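Local coordinates for delta toxin (Clostridium perfringens, PDB 2YGT), which is a haemolytic beta-pore-forming toxin of the leukocidin/haemolysin family, and probably assembles into an oligomeric transmembrane beta-barrel on target cells, at residues Ile46-Ser51 with Val277-Asp282; Ile91-Asp96 with Gly223-Asn228; Leu97-Leu102 with Val106-Ser111; Ile162-Asn165 with Ala171-Asn174; Asp182-Asn187 with Gly194-Met199. All coordinates share one frame; numbering follows the deposited sequence.

Contact 1 of 5, residues Ile46-Ser51 with Val277-Asp282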
# COMPACT_ATOMS: atom_id res chain seq x y z
N ILE A 46 7.18 6.01 -5.08
CA ILE A 46 6.93 4.60 -5.35
C ILE A 46 8.25 3.89 -5.62
O ILE A 46 9.10 4.39 -6.36
CB ILE A 46 5.97 4.40 -6.53
CG1 ILE A 46 5.65 2.91 -6.71
CG2 ILE A 46 6.55 4.96 -7.81
CD1 ILE A 46 5.03 2.27 -5.49
N THR A 47 8.40 2.72 -5.02
CA THR A 47 9.54 1.85 -5.27
C THR A 47 9.05 0.45 -5.57
O THR A 47 8.28 -0.12 -4.80
CB THR A 47 10.50 1.80 -4.07
OG1 THR A 47 11.22 3.04 -3.97
CG2 THR A 47 11.49 0.66 -4.22
N VAL A 48 9.49 -0.11 -6.69
CA VAL A 48 9.13 -1.47 -7.04
C VAL A 48 10.35 -2.39 -7.00
O VAL A 48 11.37 -2.11 -7.63
CB VAL A 48 8.47 -1.56 -8.43
CG1 VAL A 48 7.06 -0.99 -8.38
CG2 VAL A 48 9.31 -0.85 -9.48
N ASP A 49 10.23 -3.47 -6.24
CA ASP A 49 11.26 -4.49 -6.21
C ASP A 49 10.74 -5.70 -6.97
O ASP A 49 9.81 -6.37 -6.53
CB ASP A 49 11.60 -4.89 -4.77
CG ASP A 49 12.15 -3.73 -3.96
OD1 ASP A 49 12.92 -2.92 -4.52
OD2 ASP A 49 11.82 -3.64 -2.76
N ALA A 50 11.34 -5.97 -8.13
CA ALA A 50 10.96 -7.13 -8.91
C ALA A 50 11.94 -8.28 -8.70
O ALA A 50 13.15 -8.11 -8.79
CB ALA A 50 10.87 -6.77 -10.38
N SER A 51 11.40 -9.46 -8.41
CA SER A 51 12.22 -10.66 -8.33
C SER A 51 11.85 -11.60 -9.46
O SER A 51 10.84 -12.31 -9.38
CB SER A 51 12.03 -11.36 -6.98
OG SER A 51 12.65 -10.62 -5.95
N VAL A 277 2.08 5.97 -12.38
CA VAL A 277 3.43 5.75 -12.89
C VAL A 277 3.49 4.45 -13.68
O VAL A 277 2.98 3.42 -13.23
CB VAL A 277 4.46 5.70 -11.75
CG1 VAL A 277 5.85 5.43 -12.30
CG2 VAL A 277 4.44 7.01 -10.98
N LYS A 278 4.11 4.49 -14.85
CA LYS A 278 4.21 3.30 -15.69
C LYS A 278 5.58 2.62 -15.58
O LYS A 278 6.61 3.29 -15.53
CB LYS A 278 3.92 3.64 -17.16
CG LYS A 278 2.48 4.02 -17.43
CD LYS A 278 2.20 4.07 -18.93
N PHE A 279 5.57 1.30 -15.54
CA PHE A 279 6.81 0.53 -15.47
C PHE A 279 6.82 -0.56 -16.53
O PHE A 279 5.81 -1.21 -16.77
CB PHE A 279 6.98 -0.11 -14.09
CG PHE A 279 7.36 0.86 -13.01
CD1 PHE A 279 8.66 1.32 -12.91
CD2 PHE A 279 6.42 1.30 -12.09
CE1 PHE A 279 9.02 2.21 -11.92
CE2 PHE A 279 6.78 2.19 -11.10
CZ PHE A 279 8.08 2.64 -11.01
N GLU A 280 7.97 -0.76 -17.17
CA GLU A 280 8.13 -1.86 -18.11
C GLU A 280 8.97 -2.97 -17.50
O GLU A 280 10.00 -2.71 -16.88
CB GLU A 280 8.77 -1.39 -19.43
CG GLU A 280 8.85 -2.51 -20.47
CD GLU A 280 9.42 -2.05 -21.80
OE1 GLU A 280 10.66 -1.93 -21.92
OE2 GLU A 280 8.62 -1.81 -22.74
N LEU A 281 8.51 -4.20 -17.67
CA LEU A 281 9.26 -5.37 -17.26
C LEU A 281 9.96 -6.01 -18.45
O LEU A 281 9.32 -6.38 -19.44
CB LEU A 281 8.35 -6.40 -16.58
CG LEU A 281 7.99 -6.19 -15.11
CD1 LEU A 281 7.04 -5.02 -14.94
CD2 LEU A 281 7.38 -7.46 -14.54
N ASP A 282 11.27 -6.13 -18.36
CA ASP A 282 12.03 -6.88 -19.35
C ASP A 282 12.34 -8.25 -18.76
O ASP A 282 13.21 -8.38 -17.90
CB ASP A 282 13.31 -6.13 -19.74
CG ASP A 282 13.95 -6.68 -21.00
OD1 ASP A 282 13.99 -7.92 -21.15
OD2 ASP A 282 14.41 -5.88 -21.83
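Val48 lays a methyl over one face of the Phe279 ring. Its CG2 sits above the middle of the ring, 4.0 Å from the Phe279 centroid and 12° off the ring normal, a clear CH-pi contact. The second methyl, Val48 CG1, reaches only the rim of the same ring, 4.2 Å from Phe279 CE2. Ile46 comes in differently: its CG2 lies near the ring plane, at the edge, 4.2 Å from Phe279 CZ. That one methyl also touches Val277, with Ile46 CG2 4.3 Å from Val277 CG2, so it fills the corner between a ring edge and a branched side chain. The setting of Phe279 makes this possible. With CG anti to its carbonyl carbon (chi1 -74°), the ring reaches across the interface and meets Val48 face on.

Behind these four residues stand two sheets of a beta-sandwich. Strand 45-54 lies in one and strand 263-282 in the other, and the short segments run nearly parallel, their axes 10.1 Å apart at a crossing angle of -20°, an aligned face-to-face packing. Ile288 and Ile246 press on Val48, Ile244 and Gln290 on Phe279, and Leu67 and Ala38 on Ile46. On the other side of strand 45-54, Thr47 and Asp49 bond through their side chains to Ser37 and Thr35. The backbone of 46-51 is paired with strands 27-39 and 61-72 of its own sheet. Cohesion between 46-51 and 277-282 therefore rests on buried methyl and ring surfaces alone, with directional polar bonding kept within the sheets or on their outer sides.

Contact 2 of 5, residues Ile91-Asp96 with Gly223-Asn228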
# COMPACT_ATOMS: atom_id res chain seq x y z
N ILE A 91 -8.61 10.82 4.77
CA ILE A 91 -9.51 9.75 5.17
C ILE A 91 -9.18 8.44 4.45
O ILE A 91 -9.33 7.36 5.02
CB ILE A 91 -10.98 10.12 4.92
CG1 ILE A 91 -11.91 9.03 5.47
CG2 ILE A 91 -11.24 10.34 3.43
CD1 ILE A 91 -13.35 9.46 5.59
N LYS A 92 -8.70 8.53 3.21
CA LYS A 92 -8.45 7.34 2.41
C LYS A 92 -7.22 7.41 1.50
O LYS A 92 -6.97 8.41 0.83
CB LYS A 92 -9.68 6.99 1.57
CG LYS A 92 -9.69 5.56 1.06
CD LYS A 92 -10.54 5.40 -0.19
CE LYS A 92 -12.00 5.68 0.09
NZ LYS A 92 -12.86 5.14 -1.00
N TYR A 93 -6.45 6.32 1.50
CA TYR A 93 -5.35 6.13 0.56
C TYR A 93 -5.70 4.97 -0.36
O TYR A 93 -6.22 3.95 0.10
CB TYR A 93 -4.06 5.78 1.30
CG TYR A 93 -3.48 6.86 2.19
CD1 TYR A 93 -2.66 7.86 1.66
CD2 TYR A 93 -3.71 6.86 3.56
CE1 TYR A 93 -2.12 8.83 2.47
CE2 TYR A 93 -3.17 7.83 4.37
CZ TYR A 93 -2.37 8.81 3.83
OH TYR A 93 -1.83 9.77 4.64
N MET A 94 -5.41 5.11 -1.65
CA MET A 94 -5.70 4.03 -2.59
C MET A 94 -4.48 3.70 -3.44
O MET A 94 -3.79 4.60 -3.93
CB MET A 94 -6.89 4.39 -3.48
CG MET A 94 -8.12 4.83 -2.71
SD MET A 94 -9.47 5.36 -3.78
CE MET A 94 -9.87 3.84 -4.64
N VAL A 95 -4.22 2.41 -3.62
CA VAL A 95 -3.11 1.95 -4.45
C VAL A 95 -3.55 0.89 -5.46
O VAL A 95 -4.14 -0.13 -5.10
CB VAL A 95 -1.96 1.38 -3.61
CG1 VAL A 95 -0.81 0.94 -4.51
CG2 VAL A 95 -1.49 2.41 -2.58
N ASP A 96 -3.25 1.15 -6.73
CA ASP A 96 -3.56 0.20 -7.80
C ASP A 96 -2.29 -0.29 -8.46
O ASP A 96 -1.38 0.50 -8.74
CB ASP A 96 -4.46 0.85 -8.86
CG ASP A 96 -5.86 1.12 -8.35
OD1 ASP A 96 -6.30 0.43 -7.41
OD2 ASP A 96 -6.52 2.02 -8.90
N GLY A 223 2.12 12.23 9.18
CA GLY A 223 3.19 12.11 8.20
C GLY A 223 2.71 11.67 6.83
O GLY A 223 2.83 12.41 5.85
N GLY A 224 2.17 10.46 6.77
CA GLY A 224 1.70 9.90 5.52
C GLY A 224 1.65 8.38 5.56
O GLY A 224 2.02 7.77 6.57
N PHE A 225 1.19 7.77 4.47
CA PHE A 225 1.06 6.33 4.40
C PHE A 225 2.28 5.70 3.71
O PHE A 225 2.69 6.14 2.64
CB PHE A 225 -0.23 5.95 3.67
CG PHE A 225 -0.50 4.47 3.63
CD1 PHE A 225 -0.21 3.67 4.72
CD2 PHE A 225 -1.08 3.89 2.51
CE1 PHE A 225 -0.46 2.31 4.69
CE2 PHE A 225 -1.33 2.53 2.47
CZ PHE A 225 -1.03 1.74 3.56
N SER A 226 2.85 4.68 4.35
CA SER A 226 3.97 3.94 3.76
C SER A 226 3.57 2.50 3.43
O SER A 226 3.99 1.56 4.10
CB SER A 226 5.17 3.94 4.71
OG SER A 226 5.92 5.13 4.57
N PRO A 227 2.76 2.33 2.38
CA PRO A 227 2.27 0.98 2.05
C PRO A 227 3.37 0.05 1.55
O PRO A 227 4.38 0.49 0.99
CB PRO A 227 1.27 1.25 0.92
CG PRO A 227 1.72 2.52 0.30
CD PRO A 227 2.39 3.33 1.37
N ASN A 228 3.17 -1.24 1.77
CA ASN A 228 3.99 -2.28 1.16
C ASN A 228 3.06 -3.38 0.70
O ASN A 228 2.54 -4.14 1.52
CB ASN A 228 5.01 -2.81 2.16
CG ASN A 228 6.06 -3.71 1.51
OD1 ASN A 228 6.81 -4.40 2.20
ND2 ASN A 228 6.12 -3.71 0.18
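Phe225 plants its CB almost exactly over the centre of the Tyr93 ring, 3.4 Å from the centroid and only 3° off the normal. It is thus the methylene, not the phenyl group, that covers the tyrosine face. The two side chains run antiparallel, each passing the other's stem, and their rings end up oblique, with planes 39° apart and centroids at 5.2 Å. The phenylalanine torsion explains the offset: CG is anti to the backbone N (chi1 -176°), which carries the phenyl beyond the tyrosine ring and back along its stem, where Phe225 CD2 comes within 3.7 Å of Tyr93 CB.

The sheets of the beta-sandwich meet here, strand 84-99 supplying Tyr93 and Val95 from one and strand 224-235 supplying Phe225 from the other. Just before Phe225 the chain leaves the short helix 219-222 through Gly224, whose positive phi would press a CB against the carbonyl O of Gly223. The phenol passes nearby, with Tyr93 OH 3.6 Å from Gly224 CA. The hydroxyl's hydrogen bond goes to Leu220 O in the helix, tying this end of the ring to the chain turn.

Further along, Val95 CG2 rests on the pyrrolidine of Pro227, 4.3 Å from its CG. Pro227 also backs the phenylalanine, its N standing 3.8 Å above the Phe225 ring plane, over the centre. At the start of 91-96, Ile91 and Lys92 both face Glu251, forming a classic beta bulge where the strand turns a corner.

Contact 3 of 5, residues Leu97-Leu102 with Val106-Ser111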
# COMPACT_ATOMS: atom_id res chain seq x y z
N LEU A 97 -2.21 -1.59 -8.72
CA LEU A 97 -1.21 -2.12 -9.62
C LEU A 97 -1.94 -2.77 -10.79
O LEU A 97 -2.59 -3.80 -10.64
CB LEU A 97 -0.29 -3.13 -8.93
CG LEU A 97 0.90 -3.64 -9.76
CD1 LEU A 97 1.99 -4.22 -8.87
CD2 LEU A 97 0.46 -4.64 -10.82
N LYS A 98 -1.83 -2.13 -11.95
CA LYS A 98 -2.53 -2.61 -13.14
C LYS A 98 -1.59 -3.32 -14.11
O LYS A 98 -0.55 -2.77 -14.49
CB LYS A 98 -3.25 -1.44 -13.83
CG LYS A 98 -4.12 -1.86 -15.00
N ASN A 99 -1.95 -4.54 -14.48
CA ASN A 99 -1.22 -5.30 -15.49
C ASN A 99 -1.75 -5.00 -16.89
O ASN A 99 -2.89 -5.34 -17.21
CB ASN A 99 -1.29 -6.80 -15.19
CG ASN A 99 -0.99 -7.66 -16.40
OD1 ASN A 99 -0.09 -7.37 -17.19
ND2 ASN A 99 -1.75 -8.74 -16.56
N ASN A 100 -0.92 -4.37 -17.71
CA ASN A 100 -1.34 -3.92 -19.04
C ASN A 100 -1.11 -4.93 -20.17
O ASN A 100 -1.22 -4.58 -21.34
CB ASN A 100 -0.64 -2.62 -19.40
CG ASN A 100 -1.05 -1.46 -18.51
OD1 ASN A 100 -0.24 -0.59 -18.21
ND2 ASN A 100 -2.31 -1.45 -18.08
N SER A 101 -0.78 -6.17 -19.83
CA SER A 101 -0.34 -7.12 -20.84
C SER A 101 -1.08 -8.46 -20.83
O SER A 101 -0.52 -9.48 -21.22
CB SER A 101 1.17 -7.35 -20.73
OG SER A 101 1.88 -6.13 -20.82
N LEU A 102 -2.33 -8.45 -20.38
CA LEU A 102 -3.15 -9.66 -20.42
C LEU A 102 -3.37 -10.14 -21.86
O LEU A 102 -3.64 -11.32 -22.09
CB LEU A 102 -4.48 -9.43 -19.72
CG LEU A 102 -5.34 -10.68 -19.51
CD1 LEU A 102 -4.56 -11.74 -18.74
CD2 LEU A 102 -6.64 -10.34 -18.80
N VAL A 106 0.10 -12.28 -20.04
CA VAL A 106 0.79 -12.01 -18.79
C VAL A 106 -0.29 -11.84 -17.73
O VAL A 106 -1.26 -11.12 -17.96
CB VAL A 106 1.64 -10.74 -18.87
CG1 VAL A 106 2.28 -10.42 -17.52
CG2 VAL A 106 2.68 -10.87 -19.96
N LYS A 107 -0.14 -12.50 -16.59
CA LYS A 107 -1.20 -12.51 -15.59
C LYS A 107 -0.73 -12.21 -14.17
O LYS A 107 0.35 -12.63 -13.76
CB LYS A 107 -1.91 -13.87 -15.58
CG LYS A 107 -2.64 -14.22 -16.86
CD LYS A 107 -3.07 -15.68 -16.84
CE LYS A 107 -3.76 -16.07 -18.14
NZ LYS A 107 -4.12 -17.52 -18.15
N ILE A 108 -1.55 -11.47 -13.44
CA ILE A 108 -1.41 -11.39 -11.99
C ILE A 108 -2.10 -12.61 -11.41
O ILE A 108 -3.32 -12.75 -11.52
CB ILE A 108 -2.08 -10.13 -11.42
CG1 ILE A 108 -1.53 -8.86 -12.09
CG2 ILE A 108 -1.90 -10.06 -9.91
CD1 ILE A 108 -2.14 -7.58 -11.57
N VAL A 109 -1.34 -13.52 -10.81
CA VAL A 109 -1.92 -14.77 -10.33
C VAL A 109 -2.11 -14.83 -8.82
O VAL A 109 -2.74 -15.75 -8.30
CB VAL A 109 -1.11 -15.99 -10.81
CG1 VAL A 109 -1.09 -16.04 -12.34
CG2 VAL A 109 0.30 -15.96 -10.24
N ASP A 110 -1.57 -13.84 -8.11
CA ASP A 110 -1.82 -13.70 -6.68
C ASP A 110 -1.29 -12.37 -6.16
O ASP A 110 -0.45 -11.74 -6.79
CB ASP A 110 -1.20 -14.86 -5.90
CG ASP A 110 -2.10 -15.35 -4.78
OD1 ASP A 110 -2.77 -14.52 -4.14
OD2 ASP A 110 -2.14 -16.58 -4.54
N SER A 111 -1.81 -11.94 -5.02
CA SER A 111 -1.40 -10.68 -4.42
C SER A 111 -1.71 -10.63 -2.92
O SER A 111 -2.52 -11.40 -2.42
CB SER A 111 -2.07 -9.50 -5.13
OG SER A 111 -3.48 -9.60 -5.08
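An Asx turn at Asn99, locked to Val106, ends strand 84-99 where the chain leaves one sheet of the sandwich for the other. Asn99 OD1 accepts from Ser101 N at 3.0 Å, while its ND2 donates across to Val106 O at 2.8 Å (148° at the hydrogen). That donor stands above the carbonyl plane of Val106, and Asn168 O takes a further bond from ND2. With both ends of the amide engaged, its rotation is fixed. Val106 N returns a bond to Ser101 O, 3.1 Å away, closing the short loop.

The connection is a beta arch: its strands do not pair with each other but run at 128°, with axes 8.0 Å apart, and their side chains meet between the sheets. Ile108 CG1 packs on Asn99 CB at 3.7 Å, and Ile108 CD1 continues to Leu97 CD2 at 4.0 Å. CG1 lies anti to the carbonyl carbon of Ile108 (chi1 -56°), with the chain beyond it extended, so the terminal methyl reaches Leu97. On the solvent side, Leu102 CD1 lies against Lys107 CG, 3.7 Å away. Farther along, Asp110 belongs with Asp166 to a second zinc site seen for this protein but not occupied on this chain in the model.

Contact 4 of 5, residues Ile162-Asn165 with Ala171-Asn174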
# COMPACT_ATOMS: atom_id res chain seq x y z
N ILE A 162 -8.32 -2.88 2.70
CA ILE A 162 -9.15 -3.84 1.99
C ILE A 162 -8.71 -3.94 0.54
O ILE A 162 -8.45 -2.93 -0.12
CB ILE A 162 -10.64 -3.44 2.05
CG1 ILE A 162 -11.46 -4.36 1.15
CG2 ILE A 162 -10.81 -2.00 1.63
CD1 ILE A 162 -12.95 -4.23 1.35
N GLN A 163 -8.62 -5.17 0.03
CA GLN A 163 -8.34 -5.36 -1.38
C GLN A 163 -9.63 -5.23 -2.17
O GLN A 163 -10.52 -6.08 -2.07
CB GLN A 163 -7.67 -6.71 -1.65
CG GLN A 163 -7.29 -6.90 -3.11
CD GLN A 163 -6.28 -8.00 -3.33
OE1 GLN A 163 -6.53 -9.16 -3.01
NE2 GLN A 163 -5.12 -7.65 -3.88
N THR A 164 -9.74 -4.16 -2.95
CA THR A 164 -10.97 -3.86 -3.66
C THR A 164 -10.99 -4.49 -5.04
O THR A 164 -12.06 -4.71 -5.62
CB THR A 164 -11.17 -2.34 -3.77
OG1 THR A 164 -10.02 -1.75 -4.39
CG2 THR A 164 -11.35 -1.73 -2.38
N ASN A 165 -9.82 -4.80 -5.57
CA ASN A 165 -9.72 -5.51 -6.84
C ASN A 165 -8.65 -6.58 -6.78
O ASN A 165 -7.56 -6.35 -6.27
CB ASN A 165 -9.44 -4.54 -7.99
CG ASN A 165 -10.66 -3.73 -8.38
OD1 ASN A 165 -11.57 -4.25 -9.02
ND2 ASN A 165 -10.67 -2.46 -8.01
N ALA A 171 -4.69 -5.41 -9.19
CA ALA A 171 -4.80 -5.59 -7.75
C ALA A 171 -4.91 -4.20 -7.12
O ALA A 171 -4.07 -3.34 -7.37
CB ALA A 171 -3.58 -6.32 -7.21
N SER A 172 -5.94 -4.00 -6.30
CA SER A 172 -6.22 -2.70 -5.72
C SER A 172 -6.43 -2.77 -4.21
O SER A 172 -7.06 -3.70 -3.71
CB SER A 172 -7.47 -2.10 -6.37
OG SER A 172 -7.39 -2.20 -7.77
N TRP A 173 -5.91 -1.77 -3.49
CA TRP A 173 -6.07 -1.72 -2.05
C TRP A 173 -6.57 -0.36 -1.58
O TRP A 173 -6.11 0.68 -2.04
CB TRP A 173 -4.75 -2.04 -1.34
CG TRP A 173 -4.22 -3.41 -1.62
CD1 TRP A 173 -4.49 -4.55 -0.92
CD2 TRP A 173 -3.33 -3.79 -2.68
NE1 TRP A 173 -3.82 -5.62 -1.48
CE2 TRP A 173 -3.10 -5.17 -2.56
CE3 TRP A 173 -2.71 -3.08 -3.71
CZ2 TRP A 173 -2.28 -5.87 -3.44
CZ3 TRP A 173 -1.89 -3.78 -4.59
CH2 TRP A 173 -1.68 -5.15 -4.44
N ASN A 174 -7.53 -0.39 -0.66
CA ASN A 174 -7.99 0.81 0.02
C ASN A 174 -7.54 0.78 1.47
O ASN A 174 -7.89 -0.14 2.22
CB ASN A 174 -9.51 0.93 -0.04
CG ASN A 174 -10.00 1.57 -1.33
OD1 ASN A 174 -9.21 2.13 -2.09
ND2 ASN A 174 -11.30 1.48 -1.58
O HOH W 1 -9.22 0.76 -4.31
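Ile162 pairs with Asn174 through two backbone bonds, Ile162 N to Asn174 O and Asn174 N to Ile162 O, each 2.8 Å, the second nearly straight. Their side chains point the same way, and Ile162 CG2 lies alongside Asn174 CB at 3.6 Å.

Gln163 is next, on the other face of the sheet, opposite Trp173 in a non-hydrogen-bonded pair. Its extended chain, CG anti to the backbone N, runs beside the indole and brings NE2 to 3.4 Å from Trp173 CZ2, the amide and ring planes 30° apart. The polar ends look elsewhere: Gln163 NE2 donates to Ser111 OG, and Trp173 NE1 to Pro113 O.

At Thr164 the hairpin of strands 159-166 and 170-177 takes a classic beta bulge, with Thr164 and Asn165 both facing Ser172, and the register slips by one. Thr164 N still reaches Ser172 O at 2.8 Å, but the bond is bent to 137° and comes from above the carbonyl plane. Its hydroxyl and Asn174 OD1 share a water, 2.6 Å from Thr164 OG1, which donates to the asparagine. The Thr164 and Asn174 side chains cross at about a right angle, Thr164 CG2 coming to 3.3 Å from Asn174 ND2.

Asn165 restores the pairing by accepting Ser172 N on its O at 2.9 Å. Its side chain leans over the serine, Asn165 ND2 giving Ser172 OG a weak bond of 3.3 Å; Asp96 is a second weak partner of that hydroxyl.

Contact 5 of 5, residues Asp182-Asn187 with Gly194-Met199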
# COMPACT_ATOMS: atom_id res chain seq x y z
N ASP A 182 -10.39 6.43 21.13
CA ASP A 182 -11.52 6.79 21.99
C ASP A 182 -12.85 6.28 21.43
O ASP A 182 -13.90 6.47 22.04
CB ASP A 182 -11.56 8.30 22.23
CG ASP A 182 -10.43 8.78 23.12
OD1 ASP A 182 -9.95 7.97 23.95
OD2 ASP A 182 -10.03 9.95 23.00
N GLY A 183 -12.80 5.65 20.27
CA GLY A 183 -13.96 4.97 19.73
C GLY A 183 -14.80 5.76 18.75
O GLY A 183 -15.89 5.33 18.38
N TYR A 184 -14.30 6.91 18.31
CA TYR A 184 -15.03 7.72 17.33
C TYR A 184 -14.61 7.41 15.90
O TYR A 184 -13.45 7.11 15.64
CB TYR A 184 -14.86 9.22 17.61
CG TYR A 184 -15.34 9.66 18.97
CD1 TYR A 184 -16.70 9.67 19.28
CD2 TYR A 184 -14.44 10.07 19.95
CE1 TYR A 184 -17.15 10.08 20.52
CE2 TYR A 184 -14.88 10.47 21.19
CZ TYR A 184 -16.23 10.48 21.48
OH TYR A 184 -16.67 10.88 22.71
N ASN A 185 -15.57 7.49 14.99
CA ASN A 185 -15.32 7.28 13.57
C ASN A 185 -16.09 8.31 12.76
O ASN A 185 -16.71 9.21 13.33
CB ASN A 185 -15.71 5.86 13.15
CG ASN A 185 -17.07 5.45 13.68
OD1 ASN A 185 -18.09 6.07 13.37
ND2 ASN A 185 -17.10 4.40 14.49
N VAL A 186 -16.07 8.19 11.44
CA VAL A 186 -16.72 9.19 10.59
C VAL A 186 -18.24 9.14 10.69
O VAL A 186 -18.93 10.04 10.22
CB VAL A 186 -16.29 9.08 9.12
CG1 VAL A 186 -14.77 9.18 9.00
CG2 VAL A 186 -16.80 7.79 8.50
N ASN A 187 -18.76 8.09 11.32
CA ASN A 187 -20.20 7.94 11.54
C ASN A 187 -20.68 8.52 12.86
O ASN A 187 -21.89 8.63 13.09
CB ASN A 187 -20.59 6.46 11.47
CG ASN A 187 -20.61 5.94 10.05
OD1 ASN A 187 -19.84 5.05 9.70
ND2 ASN A 187 -21.49 6.49 9.23
N GLY A 194 -21.43 17.06 18.20
CA GLY A 194 -21.27 16.62 16.83
C GLY A 194 -20.35 15.42 16.73
O GLY A 194 -20.42 14.50 17.54
N ASN A 195 -19.48 15.43 15.72
CA ASN A 195 -18.49 14.37 15.54
C ASN A 195 -17.18 14.76 16.23
O ASN A 195 -16.55 15.74 15.84
CB ASN A 195 -18.25 14.10 14.05
CG ASN A 195 -17.22 13.02 13.80
OD1 ASN A 195 -16.18 12.97 14.46
ND2 ASN A 195 -17.50 12.14 12.85
N GLN A 196 -16.78 13.99 17.24
CA GLN A 196 -15.66 14.37 18.09
C GLN A 196 -14.38 13.58 17.83
O GLN A 196 -13.49 13.54 18.68
CB GLN A 196 -16.05 14.20 19.57
CG GLN A 196 -17.43 14.70 19.93
CD GLN A 196 -17.93 14.12 21.24
OE1 GLN A 196 -17.43 14.45 22.32
NE2 GLN A 196 -18.92 13.24 21.16
N MET A 197 -14.28 12.97 16.65
CA MET A 197 -13.16 12.07 16.37
C MET A 197 -11.78 12.72 16.54
O MET A 197 -10.86 12.09 17.05
CB MET A 197 -13.31 11.39 15.00
CG MET A 197 -13.25 12.31 13.80
SD MET A 197 -13.75 11.44 12.29
CE MET A 197 -12.70 10.00 12.37
N PHE A 198 -11.64 13.98 16.12
CA PHE A 198 -10.35 14.66 16.24
C PHE A 198 -10.41 15.89 17.14
O PHE A 198 -9.56 16.78 17.07
CB PHE A 198 -9.79 15.03 14.86
CG PHE A 198 -9.55 13.84 13.97
CD1 PHE A 198 -8.80 12.77 14.41
CD2 PHE A 198 -10.08 13.80 12.69
CE1 PHE A 198 -8.58 11.67 13.60
CE2 PHE A 198 -9.87 12.71 11.87
CZ PHE A 198 -9.12 11.64 12.33
N MET A 199 -11.43 15.93 18.00
CA MET A 199 -11.62 17.03 18.94
C MET A 199 -10.86 16.78 20.25
O MET A 199 -11.13 15.81 20.96
CB MET A 199 -13.12 17.23 19.20
CG MET A 199 -13.47 18.45 20.02
SD MET A 199 -15.20 18.43 20.54
CE MET A 199 -16.02 18.37 18.95
O HOH W 2 -19.82 11.18 23.31
O HOH W 3 -20.69 12.04 11.72
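Asn195 ND2 is gripped twice, weakly each time: it donates to Asn185 O at 3.1 Å, bent to 132°, and to a water that in turn donates to Val186 O. The other end of the same amide is held more firmly. Asn195 OD1 accepts from Met197 N at 2.9 Å, the donor nearly along the C=O axis and the bond close to straight. This is an Asx turn, and it fixes the rotation that aims ND2 at 182-187. A second Asx turn, Asn187 N to Asn185 OD1, shapes the facing loop.

Beside this polar patch Tyr184 lies over Gln196. Gln196 CB sits under the middle of the phenol, 4.2 Å from the Tyr184 centroid and 10° off the normal, while Asp182 O lies over the opposite face, toward the rim. The far ends meet through water, which is 3.2 Å from Tyr184 OH and accepts from Gln196 NE2 at 3.1 Å. Gln196 OE1 is taken by Arg202.

Met197 fills the angle between these two groups. Its CB packs on Tyr184 CB at 3.7 Å, and its chain, with CG between the backbone N and carbonyl carbon (chi1 66°), runs on past Asn185 to Val186, where Met197 CE lies 4.0 Å from Val186 CG1. Both segments lie in the long loop region after strand 170-177, which probably corresponds to the membrane-facing rim of leukocidin relatives. Glu179 and Tyr255 add support from outside, bonding Asn185 ND2 and Asn195 O. Without strand pairing, what joins 182-187 to 194-199 is one weak amide bond, bridging waters, and CH-pi and methyl contacts, each a modest interaction.

In the fold
Contacts 1, 2 and 3 join the two sheets of the sandwich, with contacts 1 and 2 centred 18 Å apart and contact 3 about 12 Å from contact 1. Contact 4 is a hairpin within one sheet and bridges contacts 2 and 3: Val95 O meets Trp173 N at 2.9 Å, and Ser111 OG meets Gln163 NE2 at 2.8 Å. Contacts 3 and 4 flank the Asp110 and Asp166 zinc site seen for this protein; a zinc ion in the model comes within about 4 Å of the Gln163 side chain (nearest atoms), though not assigned to this chain there. Contact 5 is centred 39 Å from contacts 1 and 3, yet Val186 CG1 touches Ile91 CD1 of contact 2 at 3.7 Å.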